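Abietadiene synthase, chloroplastic (Abies grandis, PDB 3S9V) is a chloroplast enzyme of the terpene synthase family, a largely helical protein whose chain includes a metal-binding domain of that family. Local coordinates at residues Y624-N629 against E695-I700. Sequence-based numbering, arbitrary orientation.
Sequences YVPSFN and EVASAI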
ATOM      1  N   TYR A 624      44.563  -4.243   9.218  1.00 46.09           N
ATOM      2  CA  TYR A 624      44.533  -4.671   7.829  1.00 42.63           C
ATOM      3  C   TYR A 624      43.243  -4.208   7.172  1.00 40.21           C
ATOM      4  O   TYR A 624      42.174  -4.222   7.785  1.00 39.44           O
ATOM      5  CB  TYR A 624      44.636  -6.199   7.758  1.00 47.33           C
ATOM      6  CG  TYR A 624      44.638  -6.768   6.356  1.00 50.72           C
ATOM      7  CD1 TYR A 624      45.655  -6.451   5.454  1.00 52.00           C
ATOM      8  CD2 TYR A 624      43.625  -7.630   5.932  1.00 51.91           C
ATOM      9  CE1 TYR A 624      45.665  -6.977   4.163  1.00 56.17           C
ATOM     10  CE2 TYR A 624      43.625  -8.163   4.643  1.00 55.98           C
ATOM     11  CZ  TYR A 624      44.648  -7.834   3.762  1.00 58.82           C
ATOM     12  OH  TYR A 624      44.656  -8.356   2.484  1.00 55.43           O
ATOM     13  N   VAL A 625      43.350  -3.782   5.923  1.00 35.86           N
ATOM     14  CA  VAL A 625      42.191  -3.333   5.181  1.00 34.63           C
ATOM     15  C   VAL A 625      42.096  -4.213   3.948  1.00 34.83           C
ATOM     16  O   VAL A 625      42.743  -3.952   2.939  1.00 35.40           O
ATOM     17  CB  VAL A 625      42.334  -1.868   4.754  1.00 36.65           C
ATOM     18  CG1 VAL A 625      41.135  -1.451   3.925  1.00 38.15           C
ATOM     19  CG2 VAL A 625      42.464  -0.985   5.983  1.00 38.31           C
ATOM     20  N   PRO A 626      41.286  -5.279   4.020  1.00 34.74           N
ATOM     21  CA  PRO A 626      41.128  -6.195   2.890  1.00 32.81           C
ATOM     22  C   PRO A 626      40.421  -5.541   1.717  1.00 30.74           C
ATOM     23  O   PRO A 626      39.935  -4.419   1.830  1.00 33.85           O
ATOM     24  CB  PRO A 626      40.319  -7.340   3.493  1.00 34.16           C
ATOM     25  CG  PRO A 626      39.460  -6.634   4.496  1.00 35.29           C
ATOM     26  CD  PRO A 626      40.433  -5.686   5.152  1.00 28.66           C
ATOM     27  N   SER A 627      40.377  -6.242   0.589  1.00 25.80           N
ATOM     28  CA  SER A 627      39.699  -5.731  -0.589  1.00 26.13           C
ATOM     29  C   SER A 627      38.205  -5.722  -0.279  1.00 25.54           C
ATOM     30  O   SER A 627      37.771  -6.276   0.733  1.00 27.36           O
ATOM     31  CB  SER A 627      39.956  -6.638  -1.792  1.00 26.69           C
ATOM     32  OG  SER A 627      39.292  -7.883  -1.640  1.00 34.42           O
ATOM     33  N   PHE A 628      37.422  -5.107  -1.156  1.00 21.92           N
ATOM     34  CA  PHE A 628      35.981  -5.039  -0.968  1.00 25.95           C
ATOM     35  C   PHE A 628      35.355  -6.440  -0.884  1.00 26.35           C
ATOM     36  O   PHE A 628      34.713  -6.778   0.111  1.00 25.79           O
ATOM     37  CB  PHE A 628      35.328  -4.255  -2.111  1.00 23.43           C
ATOM     38  CG  PHE A 628      33.848  -4.056  -1.938  1.00 27.63           C
ATOM     39  CD1 PHE A 628      33.359  -3.177  -0.975  1.00 26.81           C
ATOM     40  CD2 PHE A 628      32.940  -4.764  -2.718  1.00 24.26           C
ATOM     41  CE1 PHE A 628      31.986  -3.005  -0.795  1.00 33.35           C
ATOM     42  CE2 PHE A 628      31.568  -4.600  -2.546  1.00 27.02           C
ATOM     43  CZ  PHE A 628      31.090  -3.718  -1.582  1.00 30.78           C
ATOM     44  N   ASN A 629      35.545  -7.241  -1.928  1.00 24.83           N
ATOM     45  CA  ASN A 629      35.002  -8.595  -1.974  1.00 27.22           C
ATOM     46  C   ASN A 629      35.319  -9.427  -0.743  1.00 21.49           C
ATOM     47  O   ASN A 629      34.436 -10.083  -0.190  1.00 25.66           O
ATOM     48  CB  ASN A 629      35.506  -9.331  -3.213  1.00 34.24           C
ATOM     49  CG  ASN A 629      34.750  -8.946  -4.460  1.00 41.15           C
ATOM     50  OD1 ASN A 629      34.612  -7.766  -4.773  1.00 39.93           O
ATOM     51  ND2 ASN A 629      34.251  -9.946  -5.183  1.00 53.90           N
ATOM     52  N   GLU A 695      38.722   1.684  13.631  1.00102.10           N
ATOM     53  CA  GLU A 695      38.537   0.734  12.531  1.00 97.72           C
ATOM     54  C   GLU A 695      38.640   1.403  11.165  1.00 91.43           C
ATOM     55  O   GLU A 695      37.874   2.313  10.846  1.00 92.17           O
ATOM     56  CB  GLU A 695      37.174   0.046  12.663  1.00101.47           C
ATOM     57  CG  GLU A 695      36.950  -0.628  14.012  1.00106.44           C
ATOM     58  CD  GLU A 695      35.580  -1.269  14.126  1.00107.46           C
ATOM     59  OE1 GLU A 695      35.293  -2.208  13.352  1.00106.40           O
ATOM     60  OE2 GLU A 695      34.792  -0.832  14.991  1.00108.59           O
ATOM     61  N   VAL A 696      39.589   0.943  10.357  1.00 83.46           N
ATOM     62  CA  VAL A 696      39.792   1.513   9.033  1.00 74.86           C
ATOM     63  C   VAL A 696      39.293   0.571   7.939  1.00 67.38           C
ATOM     64  O   VAL A 696      39.485   0.832   6.750  1.00 68.82           O
ATOM     65  CB  VAL A 696      41.287   1.823   8.795  1.00 75.52           C
ATOM     66  CG1 VAL A 696      41.455   2.660   7.533  1.00 74.95           C
ATOM     67  CG2 VAL A 696      41.865   2.550  10.003  1.00 74.00           C
ATOM     68  N   ALA A 697      38.642  -0.515   8.342  1.00 56.42           N
ATOM     69  CA  ALA A 697      38.132  -1.487   7.383  1.00 47.65           C
ATOM     70  C   ALA A 697      36.609  -1.481   7.313  1.00 42.93           C
ATOM     71  O   ALA A 697      35.934  -1.927   8.243  1.00 42.69           O
ATOM     72  CB  ALA A 697      38.632  -2.878   7.746  1.00 49.90           C
ATOM     73  N   SER A 698      36.068  -0.976   6.209  1.00 37.22           N
ATOM     74  CA  SER A 698      34.624  -0.929   6.031  1.00 36.87           C
ATOM     75  C   SER A 698      34.259  -0.992   4.554  1.00 37.11           C
ATOM     76  O   SER A 698      35.126  -0.926   3.684  1.00 40.47           O
ATOM     77  CB  SER A 698      34.044   0.353   6.648  1.00 45.78           C
ATOM     78  OG  SER A 698      34.328   1.502   5.862  1.00 53.37           O
ATOM     79  N   ALA A 699      32.972  -1.120   4.266  1.00 31.83           N
ATOM     80  CA  ALA A 699      32.538  -1.180   2.886  1.00 30.22           C
ATOM     81  C   ALA A 699      33.180  -0.046   2.084  1.00 34.81           C
ATOM     82  O   ALA A 699      33.932  -0.298   1.147  1.00 37.19           O
ATOM     83  CB  ALA A 699      31.028  -1.086   2.813  1.00 25.14           C
ATOM     84  N   ILE A 700      32.898   1.197   2.465  1.00 37.47           N
ATOM     85  CA  ILE A 700      33.437   2.359   1.762  1.00 38.08           C
ATOM     86  C   ILE A 700      34.962   2.389   1.750  1.00 37.78           C
ATOM     87  O   ILE A 700      35.571   2.479   0.685  1.00 36.27           O
ATOM     88  CB  ILE A 700      32.927   3.693   2.375  1.00 41.60           C
ATOM     89  CG1 ILE A 700      31.409   3.810   2.214  1.00 45.83           C
ATOM     90  CG2 ILE A 700      33.582   4.872   1.673  1.00 38.68           C
ATOM     91  CD1 ILE A 700      30.616   2.823   3.045  1.00 51.78           C
TER
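The Phe628 ring turns an edge to Ala699: carbonyl O of Ala699 lies in the ring plane, 3.6 Å from CD1, while CE1 reaches CB of Ala699 at 4.2 Å. CG of Phe628 stands anti to the backbone N (chi1 -176°), which brings the ring edge up to 695-700. Tyr624 sends its CB away from 695-700, and Pro626 N lies above one face of its ring, offset toward the rim; Tyr624 O meets Ala697 CB at 3.8 Å. Each segment is a loop that runs into the first turn of a helix, 628-638 or 699-706, within the all-helical metal-binding domain of a terpene synthase, and their touching parts, 624-628 and 696-699, run 15° apart. Ser627 and Ser698 are the N-caps of these helices. No hydrogen bond joins the two segments directly, but helix 699-706 reaches across with polar groups: Asp706 accepts from Phe628 N and Lys705 NZ donates to Val625 O. Ala699 N in turn bonds to Asp683 of helix 669-693. At the other end, Val625 lays CG2 against Val696 O (3.6 Å) and against Val696 CG1 (4.1 Å). Between these ends, the methyl of Ala697 points toward 624-629 and packs 4.2 Å from Pro626 CD.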